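Local coordinates for protein rubber oxygenase (Streptomyces sp., PDB 5O1L) that cleaves the carbon-carbon double bonds of poly(cis-1,4-isoprene) rubber with dioxygen, using a non-covalently bound heme b, to give oligo-isoprenoids with keto and aldehyde ends, at residues 167-172 / 387-392; 173-178 / 185-190; 132-137 / 259-264. All blocks are in the same frame, centred on the assembly; numbering follows the deposited sequence.

Contact 1 (167-172 / 387-392). With HEM (protoporphyrin IX containing Fe), chain C.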
loop_
_atom_site.group_PDB
_atom_site.type_symbol
_atom_site.label_atom_id
_atom_site.label_comp_id
_atom_site.label_asym_id
_atom_site.label_seq_id
_atom_site.Cartn_x
_atom_site.Cartn_y
_atom_site.Cartn_z
ATOM N N LYS A 167 -4.591 9.059 -3.627
ATOM C CA LYS A 167 -3.578 8.693 -2.591
ATOM C C LYS A 167 -3.571 7.210 -2.260
ATOM O O LYS A 167 -2.508 6.630 -2.030
ATOM C CB LYS A 167 -3.723 9.526 -1.355
ATOM C CG LYS A 167 -3.382 10.983 -1.606
ATOM C CD LYS A 167 -3.733 11.765 -0.356
ATOM C CE LYS A 167 -3.344 13.221 -0.573
ATOM N NZ LYS A 167 -3.903 13.992 0.551
ATOM N N THR A 168 -4.730 6.573 -2.292
ATOM C CA THR A 168 -4.821 5.123 -2.120
ATOM C C THR A 168 -4.015 4.420 -3.229
ATOM O O THR A 168 -3.228 3.472 -2.968
ATOM C CB THR A 168 -6.290 4.633 -2.200
ATOM O OG1 THR A 168 -7.044 5.310 -1.168
ATOM C CG2 THR A 168 -6.392 3.146 -2.022
ATOM N N ALA A 169 -4.207 4.854 -4.459
ATOM C CA ALA A 169 -3.509 4.211 -5.568
ATOM C C ALA A 169 -1.994 4.435 -5.534
ATOM O O ALA A 169 -1.259 3.622 -6.118
ATOM C CB ALA A 169 -4.120 4.603 -6.923
ATOM N N ARG A 170 -1.517 5.417 -4.805
ATOM C CA ARG A 170 -0.098 5.694 -4.678
ATOM C C ARG A 170 0.567 4.938 -3.510
ATOM O O ARG A 170 1.768 5.099 -3.287
ATOM C CB ARG A 170 0.121 7.185 -4.509
ATOM C CG ARG A 170 0.035 7.924 -5.839
ATOM C CD ARG A 170 0.676 9.288 -5.747
ATOM N NE ARG A 170 -0.180 10.278 -5.135
ATOM C CZ ARG A 170 -1.195 10.884 -5.746
ATOM N NH1 ARG A 170 -1.552 10.585 -6.995
ATOM N NH2 ARG A 170 -1.875 11.769 -5.085
ATOM N N LEU A 171 -0.191 4.132 -2.785
ATOM C CA LEU A 171 0.445 3.405 -1.722
ATOM C C LEU A 171 1.409 2.453 -2.413
ATOM O O LEU A 171 1.120 1.791 -3.500
ATOM C CB LEU A 171 -0.494 2.647 -0.792
ATOM C CG LEU A 171 -1.547 3.419 -0.049
ATOM C CD1 LEU A 171 -2.341 2.435 0.780
ATOM C CD2 LEU A 171 -0.923 4.530 0.760
ATOM N N GLY A 172 2.534 2.348 -1.775
ATOM C CA GLY A 172 3.673 1.629 -2.258
ATOM C C GLY A 172 4.761 2.565 -2.694
ATOM O O GLY A 172 5.918 2.259 -2.577
ATOM N N LEU A 387 5.871 8.227 -13.561
ATOM C CA LEU A 387 6.523 9.501 -13.308
ATOM C C LEU A 387 5.571 10.489 -12.717
ATOM O O LEU A 387 5.943 11.244 -11.783
ATOM C CB LEU A 387 7.124 10.021 -14.596
ATOM C CG LEU A 387 8.291 9.279 -15.157
ATOM C CD1 LEU A 387 8.592 9.973 -16.483
ATOM C CD2 LEU A 387 9.544 9.259 -14.252
ATOM N N LEU A 388 4.334 10.500 -13.176
ATOM C CA LEU A 388 3.349 11.418 -12.618
ATOM C C LEU A 388 3.041 11.046 -11.161
ATOM O O LEU A 388 2.905 11.948 -10.319
ATOM C CB LEU A 388 2.103 11.510 -13.452
ATOM C CG LEU A 388 2.334 12.200 -14.790
ATOM C CD1 LEU A 388 1.186 11.962 -15.770
ATOM C CD2 LEU A 388 2.615 13.730 -14.668
ATOM N N PHE A 389 2.948 9.763 -10.820
ATOM C CA PHE A 389 2.713 9.360 -9.429
ATOM C C PHE A 389 3.922 9.597 -8.576
ATOM O O PHE A 389 3.737 9.906 -7.405
ATOM C CB PHE A 389 2.266 7.895 -9.374
ATOM C CG PHE A 389 0.787 7.700 -9.445
ATOM C CD1 PHE A 389 -0.044 8.567 -10.149
ATOM C CD2 PHE A 389 0.214 6.590 -8.819
ATOM C CE1 PHE A 389 -1.410 8.391 -10.176
ATOM C CE2 PHE A 389 -1.167 6.395 -8.876
ATOM C CZ PHE A 389 -1.975 7.301 -9.560
ATOM N N LEU A 390 5.143 9.521 -9.102
ATOM C CA LEU A 390 6.314 9.997 -8.370
ATOM C C LEU A 390 6.252 11.508 -8.123
ATOM O O LEU A 390 6.491 11.948 -6.998
ATOM C CB LEU A 390 7.624 9.673 -9.094
ATOM C CG LEU A 390 8.120 8.245 -9.136
ATOM C CD1 LEU A 390 9.282 8.121 -10.125
ATOM C CD2 LEU A 390 8.595 7.853 -7.749
ATOM N N SER A 391 5.967 12.301 -9.159
ATOM C CA SER A 391 5.876 13.764 -9.020
ATOM C C SER A 391 4.855 14.225 -7.993
ATOM O O SER A 391 5.168 15.066 -7.173
ATOM C CB SER A 391 5.507 14.427 -10.361
ATOM O OG SER A 391 6.612 14.457 -11.235
ATOM N N GLU A 392 3.641 13.677 -8.045
ATOM C CA GLU A 392 2.513 14.165 -7.261
ATOM C C GLU A 392 2.634 13.994 -5.751
ATOM O O GLU A 392 2.386 14.933 -5.010
ATOM C CB GLU A 392 1.193 13.543 -7.757
ATOM C CG GLU A 392 -0.094 14.010 -7.053
ATOM C CD GLU A 392 -0.145 15.511 -6.717
ATOM O OE1 GLU A 392 0.232 16.347 -7.563
ATOM O OE2 GLU A 392 -0.559 15.868 -5.590
HETATM C CHA HEM C . -4.805 7.007 5.568
HETATM C CHB HEM C . -1.309 4.112 4.174
HETATM C CHC HEM C . -3.890 0.327 5.564
HETATM C CHD HEM C . -7.694 3.183 5.967
HETATM C C1A HEM C . -3.634 6.494 5.135
HETATM C C2A HEM C . -2.547 7.345 4.709
HETATM C C3A HEM C . -1.578 6.527 4.276
HETATM C C4A HEM C . -1.992 5.212 4.466
HETATM C CMA HEM C . -0.267 7.003 3.700
HETATM C CAA HEM C . -2.487 8.892 4.706
HETATM C CBA HEM C . -3.159 9.436 3.431
HETATM C CGA HEM C . -2.727 10.839 3.204
HETATM O O1A HEM C . -3.324 11.654 3.917
HETATM O O2A HEM C . -1.792 11.096 2.350
HETATM C C1B HEM C . -1.699 2.811 4.472
HETATM C C2B HEM C . -0.861 1.688 4.224
HETATM C C3B HEM C . -1.523 0.611 4.616
HETATM C C4B HEM C . -2.825 1.051 5.092
HETATM C CMB HEM C . 0.539 1.698 3.645
HETATM C CAB HEM C . -1.221 -0.795 4.720
HETATM C CBB HEM C . 0.006 -1.440 4.369
HETATM C C1C HEM C . -5.182 0.769 5.808
HETATM C C2C HEM C . -6.292 -0.147 5.999
HETATM C C3C HEM C . -7.346 0.696 6.134
HETATM C C4C HEM C . -6.854 2.048 5.935
HETATM C CMC HEM C . -6.217 -1.638 6.147
HETATM C CAC HEM C . -8.756 0.332 6.343
HETATM C CBC HEM C . -9.334 -0.898 6.643
HETATM C C1D HEM C . -7.227 4.469 5.881
HETATM C C2D HEM C . -8.075 5.663 6.066
HETATM C C3D HEM C . -7.294 6.732 5.958
HETATM C C4D HEM C . -5.940 6.218 5.745
HETATM C CMD HEM C . -9.545 5.574 6.243
HETATM C CAD HEM C . -7.723 8.218 6.036
HETATM C CBD HEM C . -8.167 8.633 4.639
HETATM C CGD HEM C . -8.672 10.078 4.700
HETATM O O1D HEM C . -8.049 10.922 4.017
HETATM O O2D HEM C . -9.661 10.444 5.391
HETATM N NA HEM C . -3.270 5.191 5.012
HETATM N NB HEM C . -2.859 2.353 4.960
HETATM N NC HEM C . -5.517 2.092 5.736
HETATM N ND HEM C . -5.932 4.855 5.770
HETATM FE FE HEM C . -4.404 3.626 5.402
#
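One face of the Phe389 ring is covered by Arg170, whose CG lies 3.3 Å from Phe389 CD2, while Ala169 O comes to the ring edge at CE2. In the conformer described, one of two for Arg170, Glu392 CG lies over one guanidinium face, 3.5 Å from Arg170 NH2, and Lys167 N, farther off, over the opposite one, both toward the rim. Guanidinium and phenyl planes stand 88° apart, an edge-on rather than stacked approach; the closest touch is made by the CG methylene. A bend at the third arginine torsion (chi3 -80°) sets the guanidinium over the ring, its edge toward Phe389 CE1. Cation-pi attraction is weak at most, with Arg170 CZ 5.1 Å from the ring centroid. Glu392 is poorly ordered; as modelled, its OE2 is 4.3 Å from Arg170 NH2 and well out of the guanidinium plane, so the charges probably attract only loosely. Ala169 CB adds an apolar touch on Phe389 CE2, and Leu314 and Phe385 also pack against the phenyl ring. With an alanine at Phe389, the Arg170 methylenes would probably lose the surface they lie on, and Ala169 its apolar neighbour. The other side of segment 167-172 belongs to the heme: Leu171 CD2 is 3.5 Å from the heme methine CHB, and Lys167 CD 3.4 Å from propionate oxygen O2A. The end of helix 161-169 thus meets helix 373-393 mainly by aliphatic-aromatic packing, with a probably loose pairing of charges, and the same short segment lines the heme pocket.

Contact 2 (173-178 / 185-190)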
loop_
_atom_site.group_PDB
_atom_site.type_symbol
_atom_site.label_atom_id
_atom_site.label_comp_id
_atom_site.label_asym_id
_atom_site.label_seq_id
_atom_site.Cartn_x
_atom_site.Cartn_y
_atom_site.Cartn_z
ATOM N N TYR A 173 4.417 3.718 -3.271
ATOM C CA TYR A 173 5.461 4.606 -3.751
ATOM C C TYR A 173 6.354 5.181 -2.706
ATOM O O TYR A 173 7.542 5.257 -2.910
ATOM C CB TYR A 173 4.828 5.750 -4.608
ATOM C CG TYR A 173 4.431 5.407 -6.011
ATOM C CD1 TYR A 173 3.398 4.581 -6.294
ATOM C CD2 TYR A 173 5.133 5.941 -7.064
ATOM C CE1 TYR A 173 3.010 4.265 -7.594
ATOM C CE2 TYR A 173 4.810 5.595 -8.362
ATOM C CZ TYR A 173 3.755 4.803 -8.612
ATOM O OH TYR A 173 3.364 4.461 -9.924
ATOM N N ASP A 174 5.801 5.579 -1.578
ATOM C CA ASP A 174 6.640 6.132 -0.513
ATOM C C ASP A 174 7.497 5.015 0.129
ATOM O O ASP A 174 8.688 5.237 0.378
ATOM C CB ASP A 174 5.860 6.891 0.497
ATOM C CG ASP A 174 5.372 8.259 -0.064
ATOM O OD1 ASP A 174 5.952 8.782 -1.078
ATOM O OD2 ASP A 174 4.363 8.722 0.441
ATOM N N ILE A 175 6.873 3.853 0.347
ATOM C CA ILE A 175 7.653 2.767 0.910
ATOM C C ILE A 175 8.810 2.368 0.018
ATOM O O ILE A 175 9.879 2.020 0.486
ATOM C CB ILE A 175 6.670 1.600 1.222
ATOM C CG1 ILE A 175 5.825 1.928 2.460
ATOM C CG2 ILE A 175 7.410 0.271 1.397
ATOM C CD1 ILE A 175 4.510 1.184 2.585
ATOM N N GLY A 176 8.577 2.397 -1.288
ATOM C CA GLY A 176 9.577 2.059 -2.280
ATOM C C GLY A 176 10.463 3.167 -2.722
ATOM O O GLY A 176 11.175 3.048 -3.671
ATOM N N ASP A 177 10.438 4.270 -2.003
ATOM C CA ASP A 177 11.241 5.416 -2.360
ATOM C C ASP A 177 12.714 5.105 -2.295
ATOM O O ASP A 177 13.221 4.388 -1.424
ATOM C CB ASP A 177 10.925 6.607 -1.430
ATOM C CG ASP A 177 11.618 7.871 -1.841
ATOM O OD1 ASP A 177 11.242 8.512 -2.859
ATOM O OD2 ASP A 177 12.578 8.251 -1.171
ATOM N N LEU A 178 13.479 5.702 -3.211
ATOM C CA LEU A 178 14.887 5.484 -3.290
ATOM C C LEU A 178 15.701 5.860 -2.062
ATOM O O LEU A 178 16.736 5.283 -1.777
ATOM C CB LEU A 178 15.447 6.220 -4.533
ATOM C CG LEU A 178 16.815 5.895 -4.936
ATOM C CD1 LEU A 178 17.194 4.418 -5.064
ATOM C CD2 LEU A 178 17.084 6.695 -6.270
ATOM N N GLY A 185 15.859 10.987 3.738
ATOM C CA GLY A 185 14.552 10.556 3.289
ATOM C C GLY A 185 13.445 10.818 4.208
ATOM O O GLY A 185 13.614 11.608 5.166
ATOM N N SER A 186 12.260 10.243 3.917
ATOM C CA SER A 186 11.100 10.622 4.641
ATOM C C SER A 186 10.147 9.464 5.027
ATOM O O SER A 186 9.087 9.713 5.586
ATOM C CB SER A 186 10.312 11.705 3.884
ATOM O OG SER A 186 9.847 11.228 2.673
ATOM N N MET A 187 10.542 8.204 4.819
ATOM C CA MET A 187 9.586 7.171 5.127
ATOM C C MET A 187 9.327 6.991 6.576
ATOM O O MET A 187 8.215 6.543 6.955
ATOM C CB MET A 187 9.942 5.809 4.438
ATOM C CG MET A 187 8.896 4.722 4.518
ATOM S SD MET A 187 7.373 5.229 3.672
ATOM C CE MET A 187 6.158 4.664 4.827
ATOM N N ILE A 188 10.266 7.295 7.467
ATOM C CA ILE A 188 9.913 7.221 8.885
ATOM C C ILE A 188 8.857 8.265 9.255
ATOM O O ILE A 188 7.897 7.963 9.931
ATOM C CB ILE A 188 11.147 7.430 9.729
ATOM C CG1 ILE A 188 12.164 6.298 9.459
ATOM C CG2 ILE A 188 10.732 7.503 11.218
ATOM C CD1 ILE A 188 13.513 6.488 10.101
ATOM N N VAL A 189 9.055 9.466 8.741
ATOM C CA VAL A 189 8.071 10.541 8.892
ATOM C C VAL A 189 6.707 10.106 8.373
ATOM O O VAL A 189 5.721 10.198 9.108
ATOM C CB VAL A 189 8.555 11.805 8.234
ATOM C CG1 VAL A 189 7.523 12.885 8.340
ATOM C CG2 VAL A 189 9.901 12.204 8.829
ATOM N N THR A 190 6.665 9.569 7.145
ATOM C CA THR A 190 5.410 9.154 6.541
ATOM C C THR A 190 4.794 8.045 7.346
ATOM O O THR A 190 3.609 8.027 7.576
ATOM C CB THR A 190 5.687 8.671 5.112
ATOM O OG1 THR A 190 6.086 9.843 4.399
ATOM C CG2 THR A 190 4.440 8.029 4.481
HETATM O O HOH W 1 11.900 9.067 1.343
#
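In Met187 a near-trans chi1 (-171°) carries CG away from the backbone N, and bends at chi2 (63°) and chi3 (-137°) fold SD and CE onto the turn at 174-177. There SD rests against the backbone, 3.5 Å from Asp174 O, and touches Asp174 CB as well. Its methyl reaches farther, Met187 CE meeting Ile175 CG1 at 3.6 Å as the two side chains pass at a slant. Beside this thioether contact, Thr190 sends its methyl rather than its hydroxyl toward the aspartate, CG2 lying 4.1 Å from Asp174 OD2, a loose contact at the exposed border. The turn is a type I beta turn closed by Asp177 N to Asp174 O. From it, Asp177 reaches the other segment through a water, which donates to Asp177 OD2 at 2.7 Å and accepts from Ser186 N at 2.9 Å. Asp177 OD2 also takes a bond from Asp179 N, so the carboxylate ties the turn to both the following loop and the backbone just ahead of helix 187-204. Ile175 continues the apolar layer inward onto Val260 and Trp261 of helix 251-267, and its side chain comes within about 4 Å of the heme. Thioether and aliphatic carbon thus make the dry part of the contact, while one bridging water carries the polar link of the turn to the start of the helix bearing His198, the probable axial ligand of the heme iron.

Contact 3 (132-137 / 259-264)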
loop_
_atom_site.group_PDB
_atom_site.type_symbol
_atom_site.label_atom_id
_atom_site.label_comp_id
_atom_site.label_asym_id
_atom_site.label_seq_id
_atom_site.Cartn_x
_atom_site.Cartn_y
_atom_site.Cartn_z
ATOM N N ALA A 132 3.704 0.612 -11.917
ATOM C CA ALA A 132 2.472 0.257 -12.618
ATOM C C ALA A 132 1.656 -0.724 -11.781
ATOM O O ALA A 132 0.441 -0.646 -11.703
ATOM C CB ALA A 132 2.777 -0.343 -13.974
ATOM N N LEU A 133 2.359 -1.661 -11.168
ATOM C CA LEU A 133 1.685 -2.627 -10.307
ATOM C C LEU A 133 1.077 -2.011 -9.077
ATOM O O LEU A 133 -0.056 -2.370 -8.742
ATOM C CB LEU A 133 2.653 -3.751 -9.920
ATOM C CG LEU A 133 2.971 -4.702 -11.085
ATOM C CD1 LEU A 133 4.153 -5.529 -10.834
ATOM C CD2 LEU A 133 1.762 -5.605 -11.394
ATOM N N TYR A 134 1.766 -1.104 -8.393
ATOM C CA TYR A 134 1.148 -0.397 -7.290
ATOM C C TYR A 134 -0.024 0.424 -7.737
ATOM O O TYR A 134 -1.077 0.377 -7.117
ATOM C CB TYR A 134 2.120 0.507 -6.556
ATOM C CG TYR A 134 3.282 -0.139 -5.787
ATOM C CD1 TYR A 134 3.139 -1.287 -5.093
ATOM C CD2 TYR A 134 4.495 0.542 -5.673
ATOM C CE1 TYR A 134 4.229 -1.827 -4.387
ATOM C CE2 TYR A 134 5.572 0.002 -4.986
ATOM C CZ TYR A 134 5.385 -1.212 -4.369
ATOM O OH TYR A 134 6.518 -1.681 -3.693
ATOM N N GLY A 135 0.147 1.185 -8.784
ATOM C CA GLY A 135 -0.838 2.216 -9.163
ATOM C C GLY A 135 -2.055 1.632 -9.758
ATOM O O GLY A 135 -3.204 2.067 -9.414
ATOM N N LEU A 136 -1.926 0.739 -10.712
ATOM C CA LEU A 136 -3.054 0.134 -11.363
ATOM C C LEU A 136 -3.431 -1.100 -10.656
ATOM O O LEU A 136 -4.606 -1.205 -10.317
ATOM C CB LEU A 136 -2.817 -0.116 -12.854
ATOM C CG LEU A 136 -2.558 1.151 -13.606
ATOM C CD1 LEU A 136 -2.204 0.810 -15.039
ATOM C CD2 LEU A 136 -3.742 2.103 -13.558
ATOM N N GLY A 137 -2.492 -2.023 -10.399
ATOM C CA GLY A 137 -2.802 -3.301 -9.850
ATOM C C GLY A 137 -3.312 -3.184 -8.439
ATOM O O GLY A 137 -4.503 -3.415 -8.186
ATOM N N HIS A 259 12.277 -7.226 2.901
ATOM C CA HIS A 259 12.783 -6.513 4.092
ATOM C C HIS A 259 12.266 -5.108 4.162
ATOM O O HIS A 259 11.849 -4.643 5.231
ATOM C CB HIS A 259 14.288 -6.596 4.162
ATOM C CG HIS A 259 14.858 -6.164 5.468
ATOM N ND1 HIS A 259 14.596 -6.871 6.627
ATOM C CD2 HIS A 259 15.612 -5.116 5.832
ATOM C CE1 HIS A 259 15.198 -6.233 7.650
ATOM N NE2 HIS A 259 15.844 -5.216 7.194
ATOM N N VAL A 260 12.297 -4.392 3.047
ATOM C CA VAL A 260 11.681 -3.041 3.037
ATOM C C VAL A 260 10.257 -3.095 3.512
ATOM O O VAL A 260 9.831 -2.242 4.326
ATOM C CB VAL A 260 11.793 -2.418 1.645
ATOM C CG1 VAL A 260 10.978 -1.142 1.532
ATOM C CG2 VAL A 260 13.193 -2.169 1.205
ATOM N N TRP A 261 9.458 -4.006 3.019
ATOM C CA TRP A 261 8.062 -4.151 3.399
ATOM C C TRP A 261 7.877 -4.622 4.808
ATOM O O TRP A 261 6.939 -4.220 5.494
ATOM C CB TRP A 261 7.272 -4.942 2.345
ATOM C CG TRP A 261 7.007 -4.129 1.154
ATOM C CD1 TRP A 261 7.747 -3.940 0.036
ATOM C CD2 TRP A 261 5.871 -3.226 1.049
ATOM N NE1 TRP A 261 7.132 -2.979 -0.766
ATOM C CE2 TRP A 261 5.975 -2.586 -0.188
ATOM C CE3 TRP A 261 4.813 -2.963 1.859
ATOM C CZ2 TRP A 261 5.021 -1.648 -0.622
ATOM C CZ3 TRP A 261 3.844 -2.094 1.434
ATOM C CH2 TRP A 261 3.992 -1.410 0.213
ATOM N N GLN A 262 8.773 -5.434 5.345
ATOM C CA GLN A 262 8.690 -5.864 6.735
ATOM C C GLN A 262 8.954 -4.665 7.669
ATOM O O GLN A 262 8.186 -4.448 8.599
ATOM C CB GLN A 262 9.704 -6.983 7.016
ATOM C CG GLN A 262 9.457 -8.346 6.371
ATOM C CD GLN A 262 10.653 -9.237 6.454
ATOM O OE1 GLN A 262 11.811 -8.812 6.370
ATOM N NE2 GLN A 262 10.337 -10.524 6.637
ATOM N N VAL A 263 10.037 -3.926 7.416
ATOM C CA VAL A 263 10.351 -2.812 8.251
ATOM C C VAL A 263 9.224 -1.799 8.142
ATOM O O VAL A 263 8.795 -1.239 9.142
ATOM C CB VAL A 263 11.674 -2.209 7.839
ATOM C CG1 VAL A 263 11.896 -0.815 8.470
ATOM C CG2 VAL A 263 12.842 -3.155 8.141
ATOM N N SER A 264 8.691 -1.611 6.930
ATOM C CA SER A 264 7.625 -0.601 6.787
ATOM C C SER A 264 6.384 -1.000 7.542
ATOM O O SER A 264 5.736 -0.145 8.154
ATOM C CB SER A 264 7.323 -0.384 5.337
ATOM O OG SER A 264 8.451 0.135 4.624
#
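Tyr134 and Trp261 meet as two aromatic side chains reaching toward each other from helices whose CA atoms, at these residues, are 13.3 Å apart. The apolar part of the contact is the far end of the phenol against the benzo side of the indole, with Tyr134 CZ 3.8 Å from Trp261 CZ2. Their planes are inclined at 55°, and the centroids of the phenol and the six-membered indole ring lie 5.9 Å apart. The two side chains run antiparallel, overlapping near their ends. Among the polar atoms, Tyr134 OH lies in the indole plane at its edge, 3.3 Å from Trp261 NE1, and it hydrogen-bonds to the hydroxyl of Tyr257, whose ring also meets Trp261. Backbone and hydroxyl bonds shape the two helices themselves. Ser264 OG bonds Val260 O at 2.8 Å, approaching from the opposite face of that carbonyl to Ser264 N, and it also pairs with Tyr181 OH. Helix 127-142 widens to a pi-type turn at 133-137, where Gly137 N makes a weak bond to Ala132 O. Trp231 packs edge-to-face on Trp261, while Leu234 and Ala235 of the same helix 224-244 also touch the indole. The contact therefore bridges two widely spaced helices by an aromatic cluster with buried polar edges, the Trp261 side chain about 5 Å from the heme at nearest atoms, in the interior of the catalytic domain.

Overall arrangement
Contact 3 is the most deeply placed, with both touching residues buried; contacts 1 and 2 are partly buried and each includes an exposed acidic side chain. Their chemistry follows: aromatic rings with polar edges inside, arginine methylenes on phenyl beside loosely paired charges in contact 1, and thioether packing with a water bridge in contact 2. The stretch 167-178 joins all three. Tyr173 packs on Phe389, Gly172 O lies 3.3 Å from Tyr134 CE2, and Ile175 CD1 lies 3.5 Å from Trp261 CZ3. Contact 2 closes a short loop onto the start of helix 187-204, whereas contacts 1 and 3 join distant parts of the chain, and all three lie near the heme.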